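Nickel-dependent hydrogenase large subunit (Allochromatium vinosum, PDB 3MYR) forms the large subunit of a membrane-bound [NiFe] hydrogenase, which oxidises hydrogen at a nickel-iron centre and passes the electrons to an acceptor. Local coordinates at residues W140-Q152 against A183-L195. Sequence-based numbering, arbitrary orientation.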
loop_
_atom_site.group_PDB
_atom_site.type_symbol
_atom_site.label_atom_id
_atom_site.label_comp_id
_atom_site.label_asym_id
_atom_site.label_seq_id
_atom_site.Cartn_x
_atom_site.Cartn_y
_atom_site.Cartn_z
ATOM N N TRP B 140 22.659 16.793 -4.216
ATOM C CA TRP B 140 22.605 15.409 -4.691
ATOM C C TRP B 140 23.668 15.169 -5.741
ATOM O O TRP B 140 23.816 16.016 -6.650
ATOM C CB TRP B 140 21.222 15.148 -5.306
ATOM C CG TRP B 140 21.007 13.783 -5.942
ATOM C CD1 TRP B 140 20.708 13.541 -7.270
ATOM C CD2 TRP B 140 20.951 12.481 -5.279
ATOM N NE1 TRP B 140 20.488 12.179 -7.456
ATOM C CE2 TRP B 140 20.561 11.532 -6.246
ATOM C CE3 TRP B 140 21.086 12.066 -3.951
ATOM C CZ2 TRP B 140 20.424 10.158 -5.958
ATOM C CZ3 TRP B 140 20.950 10.690 -3.646
ATOM C CH2 TRP B 140 20.653 9.755 -4.645
ATOM N N PRO B 141 24.448 14.047 -5.635
ATOM C CA PRO B 141 25.617 13.933 -6.544
ATOM C C PRO B 141 25.294 13.771 -8.015
ATOM O O PRO B 141 26.114 14.168 -8.851
ATOM C CB PRO B 141 26.339 12.630 -6.077
ATOM C CG PRO B 141 25.985 12.560 -4.546
ATOM C CD PRO B 141 24.490 13.037 -4.557
ATOM N N LYS B 142 24.195 13.091 -8.338
ATOM C CA LYS B 142 24.020 12.555 -9.693
ATOM C C LYS B 142 23.361 13.625 -10.579
ATOM O O LYS B 142 22.127 13.711 -10.638
ATOM C CB LYS B 142 23.205 11.278 -9.684
ATOM C CG LYS B 142 23.849 10.114 -8.952
ATOM C CD LYS B 142 22.929 8.874 -9.045
ATOM C CE LYS B 142 23.546 7.609 -9.527
ATOM N NZ LYS B 142 22.642 6.966 -10.584
ATOM N N SER B 143 24.187 14.480 -11.186
ATOM C CA SER B 143 23.667 15.699 -11.819
ATOM C C SER B 143 24.481 16.065 -13.046
ATOM O O SER B 143 24.392 17.212 -13.552
ATOM C CB SER B 143 23.796 16.859 -10.824
ATOM O OG SER B 143 25.189 17.149 -10.575
ATOM N N SER B 144 25.373 15.183 -13.487
ATOM C CA SER B 144 26.280 15.607 -14.553
ATOM C C SER B 144 25.446 15.756 -15.831
ATOM O O SER B 144 24.391 15.134 -15.966
ATOM C CB SER B 144 27.426 14.617 -14.773
ATOM O OG SER B 144 26.905 13.513 -15.495
ATOM N N PRO B 145 25.893 16.610 -16.773
ATOM C CA PRO B 145 25.226 16.777 -18.064
ATOM C C PRO B 145 25.212 15.484 -18.833
ATOM O O PRO B 145 24.181 15.135 -19.416
ATOM C CB PRO B 145 26.040 17.887 -18.772
ATOM C CG PRO B 145 26.618 18.657 -17.610
ATOM C CD PRO B 145 26.911 17.626 -16.523
ATOM N N GLY B 146 26.326 14.744 -18.840
ATOM C CA GLY B 146 26.332 13.436 -19.539
ATOM C C GLY B 146 25.293 12.462 -18.965
ATOM O O GLY B 146 24.648 11.695 -19.686
ATOM N N TYR B 147 25.074 12.479 -17.651
ATOM C CA TYR B 147 24.061 11.633 -17.052
ATOM C C TYR B 147 22.606 11.995 -17.517
ATOM O O TYR B 147 21.769 11.114 -17.857
ATOM C CB TYR B 147 24.183 11.793 -15.545
ATOM C CG TYR B 147 22.979 11.316 -14.783
ATOM C CD1 TYR B 147 22.707 9.933 -14.599
ATOM C CD2 TYR B 147 22.125 12.246 -14.175
ATOM C CE1 TYR B 147 21.586 9.500 -13.799
ATOM C CE2 TYR B 147 21.030 11.831 -13.399
ATOM C CZ TYR B 147 20.760 10.475 -13.230
ATOM O OH TYR B 147 19.672 10.159 -12.449
ATOM N N PHE B 148 22.294 13.298 -17.486
ATOM C CA PHE B 148 21.059 13.797 -18.060
ATOM C C PHE B 148 20.896 13.505 -19.561
ATOM O O PHE B 148 19.816 13.082 -19.980
ATOM C CB PHE B 148 20.830 15.287 -17.735
ATOM C CG PHE B 148 20.508 15.507 -16.308
ATOM C CD1 PHE B 148 21.350 16.286 -15.494
ATOM C CD2 PHE B 148 19.413 14.853 -15.727
ATOM C CE1 PHE B 148 21.038 16.491 -14.127
ATOM C CE2 PHE B 148 19.093 15.048 -14.337
ATOM C CZ PHE B 148 19.895 15.858 -13.551
ATOM N N ALA B 149 21.973 13.628 -20.319
ATOM C CA ALA B 149 21.939 13.353 -21.763
ATOM C C ALA B 149 21.712 11.847 -21.943
ATOM O O ALA B 149 20.945 11.448 -22.790
ATOM C CB ALA B 149 23.310 13.777 -22.472
ATOM N N ASP B 150 22.370 11.010 -21.131
ATOM C CA ASP B 150 22.172 9.527 -21.232
ATOM C C ASP B 150 20.780 9.117 -20.786
ATOM O O ASP B 150 20.139 8.311 -21.420
ATOM C CB ASP B 150 23.285 8.728 -20.527
ATOM C CG ASP B 150 24.749 8.960 -21.226
ATOM O OD1 ASP B 150 25.828 8.521 -20.667
ATOM O OD2 ASP B 150 24.833 9.643 -22.313
ATOM N N THR B 151 20.242 9.741 -19.748
ATOM C CA THR B 151 18.858 9.475 -19.369
ATOM C C THR B 151 17.882 9.904 -20.456
ATOM O O THR B 151 16.997 9.147 -20.863
ATOM C CB THR B 151 18.496 10.264 -18.071
ATOM O OG1 THR B 151 19.377 9.823 -17.040
ATOM C CG2 THR B 151 17.101 9.989 -17.639
ATOM N N GLN B 152 18.044 11.128 -20.937
ATOM C CA GLN B 152 17.182 11.614 -22.011
ATOM C C GLN B 152 17.212 10.671 -23.249
ATOM O O GLN B 152 16.171 10.355 -23.870
ATOM C CB GLN B 152 17.636 13.042 -22.392
ATOM C CG GLN B 152 16.869 13.689 -23.541
ATOM C CD GLN B 152 17.383 15.089 -23.817
ATOM O OE1 GLN B 152 16.692 16.085 -23.535
ATOM N NE2 GLN B 152 18.629 15.181 -24.237
ATOM N N ALA B 183 13.296 21.056 -16.141
ATOM C CA ALA B 183 12.734 20.554 -14.910
ATOM C C ALA B 183 12.084 19.188 -15.182
ATOM O O ALA B 183 12.103 18.297 -14.324
ATOM C CB ALA B 183 11.680 21.566 -14.323
ATOM N N ASN B 184 11.469 19.024 -16.357
ATOM C CA ASN B 184 10.856 17.718 -16.647
ATOM C C ASN B 184 11.922 16.636 -16.691
ATOM O O ASN B 184 11.698 15.522 -16.185
ATOM C CB ASN B 184 10.071 17.754 -17.961
ATOM C CG ASN B 184 8.769 18.609 -17.852
ATOM O OD1 ASN B 184 7.984 18.399 -16.946
ATOM N ND2 ASN B 184 8.525 19.492 -18.816
ATOM N N LEU B 185 13.066 16.919 -17.348
ATOM C CA LEU B 185 14.116 15.890 -17.486
ATOM C C LEU B 185 14.691 15.553 -16.108
ATOM O O LEU B 185 14.860 14.392 -15.788
ATOM C CB LEU B 185 15.237 16.340 -18.492
ATOM C CG LEU B 185 16.393 15.327 -18.704
ATOM C CD1 LEU B 185 15.866 13.885 -19.103
ATOM C CD2 LEU B 185 17.438 15.877 -19.722
ATOM N N MET B 186 14.826 16.557 -15.234
ATOM C CA MET B 186 15.351 16.354 -13.928
ATOM C C MET B 186 14.425 15.403 -13.126
ATOM O O MET B 186 14.881 14.472 -12.460
ATOM C CB MET B 186 15.467 17.688 -13.199
ATOM C CG MET B 186 15.997 17.540 -11.764
ATOM S SD MET B 186 16.120 19.184 -10.905
ATOM C CE MET B 186 14.410 19.344 -10.388
ATOM N N ALA B 187 13.125 15.681 -13.155
ATOM C CA ALA B 187 12.141 14.852 -12.463
ATOM C C ALA B 187 12.095 13.429 -12.998
ATOM O O ALA B 187 11.948 12.486 -12.222
ATOM C CB ALA B 187 10.775 15.484 -12.585
ATOM N N VAL B 188 12.183 13.249 -14.312
ATOM C CA VAL B 188 12.257 11.921 -14.886
ATOM C C VAL B 188 13.507 11.162 -14.384
ATOM O O VAL B 188 13.427 9.980 -14.064
ATOM C CB VAL B 188 12.333 12.033 -16.453
ATOM C CG1 VAL B 188 12.823 10.748 -17.050
ATOM C CG2 VAL B 188 10.923 12.391 -17.024
ATOM N N ALA B 189 14.686 11.816 -14.376
ATOM C CA ALA B 189 15.866 11.167 -13.833
ATOM C C ALA B 189 15.617 10.786 -12.366
ATOM O O ALA B 189 16.015 9.701 -11.923
ATOM C CB ALA B 189 17.039 12.119 -13.896
ATOM N N HIS B 190 14.985 11.672 -11.604
ATOM C CA HIS B 190 14.767 11.357 -10.189
ATOM C C HIS B 190 13.756 10.242 -9.976
ATOM O O HIS B 190 13.869 9.457 -9.018
ATOM C CB HIS B 190 14.338 12.593 -9.408
ATOM C CG HIS B 190 15.400 13.645 -9.331
ATOM N ND1 HIS B 190 16.719 13.424 -9.719
ATOM C CD2 HIS B 190 15.348 14.911 -8.872
ATOM C CE1 HIS B 190 17.414 14.537 -9.532
ATOM N NE2 HIS B 190 16.618 15.432 -8.978
ATOM N N TYR B 191 12.755 10.203 -10.847
ATOM C CA TYR B 191 11.803 9.080 -10.894
ATOM C C TYR B 191 12.570 7.748 -10.976
ATOM O O TYR B 191 12.258 6.769 -10.269
ATOM C CB TYR B 191 10.885 9.286 -12.106
ATOM C CG TYR B 191 9.839 8.208 -12.420
ATOM C CD1 TYR B 191 8.461 8.475 -12.263
ATOM C CD2 TYR B 191 10.209 6.993 -12.983
ATOM C CE1 TYR B 191 7.466 7.529 -12.630
ATOM C CE2 TYR B 191 9.242 6.016 -13.309
ATOM C CZ TYR B 191 7.874 6.301 -13.176
ATOM O OH TYR B 191 6.925 5.344 -13.536
ATOM N N LEU B 192 13.572 7.709 -11.827
ATOM C CA LEU B 192 14.332 6.470 -12.013
ATOM C C LEU B 192 15.260 6.209 -10.807
ATOM O O LEU B 192 15.427 5.059 -10.396
ATOM C CB LEU B 192 15.165 6.552 -13.296
ATOM C CG LEU B 192 14.340 6.453 -14.596
ATOM C CD1 LEU B 192 15.200 6.855 -15.738
ATOM C CD2 LEU B 192 13.765 5.047 -14.851
ATOM N N GLU B 193 15.899 7.261 -10.274
ATOM C CA GLU B 193 16.694 7.048 -9.070
ATOM C C GLU B 193 15.805 6.576 -7.904
ATOM O O GLU B 193 16.237 5.772 -7.083
ATOM C CB GLU B 193 17.426 8.329 -8.643
ATOM C CG GLU B 193 18.337 8.912 -9.677
ATOM C CD GLU B 193 19.543 7.954 -9.944
ATOM O OE1 GLU B 193 19.932 7.215 -8.994
ATOM O OE2 GLU B 193 20.050 7.898 -11.108
ATOM N N ALA B 194 14.583 7.098 -7.796
ATOM C CA ALA B 194 13.689 6.689 -6.719
ATOM C C ALA B 194 13.346 5.211 -6.813
ATOM O O ALA B 194 13.183 4.579 -5.763
ATOM C CB ALA B 194 12.365 7.571 -6.669
ATOM N N LEU B 195 13.263 4.630 -8.039
ATOM C CA LEU B 195 13.002 3.200 -8.084
ATOM C C LEU B 195 14.199 2.416 -7.531
ATOM O O LEU B 195 13.991 1.408 -6.880
ATOM C CB LEU B 195 12.725 2.670 -9.514
ATOM C CG LEU B 195 11.465 3.146 -10.160
ATOM C CD1 LEU B 195 11.596 2.893 -11.701
ATOM C CD2 LEU B 195 10.318 2.340 -9.496
HETATM O O HOH W 1 19.710 11.996 -10.339
#
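The Tyr147 ring meets Glu193 at its edge: Lys142 CB lies over one face, Thr151 OG1 over the other, and Glu193 OE2 sits near the ring plane, 54° separating ring and carboxylate planes. The Phe148 ring has Tyr147 CD2 over the centre of one face and turns its edge to the methyl of Ala189, CE2 to CB 3.6 Å. Trp140, with Pro141 CD over one face and Glu193 OE1 near its plane at the edge, forms an oblique pair (84°) with His190, which carries Met186 O over one face. A water in the plane of both rings accepts from Trp140 NE1 at 3.0 Å, donates to Tyr147 OH and Lys142 O, and is held weakly by His190 ND1.

Two donors grip Glu193 OE2 from the same face of its carboxylate: Tyr147 OH on the anti side at 2.7 Å, and Lys142 NZ on the syn side at 2.8 Å in a salt bridge. Glu193 CG, anti to the carbonyl carbon, lies 3.3 Å from Tyr147 OH, and the bend at chi2 steers the carboxylate. A glutamine here would probably leave the Lys142 ammonium without its countercharge and weaken its hold on the loop before helix 145-160.

Farther along, the axes of segments 145-152 and 183-195 approach to 10.1 Å at 82°. Here a single knob, Thr151, seats among Leu185, Val188, Ala189 and Leu192, where helices 145-160 and 181-201 cross almost at right angles, away from the metal sites.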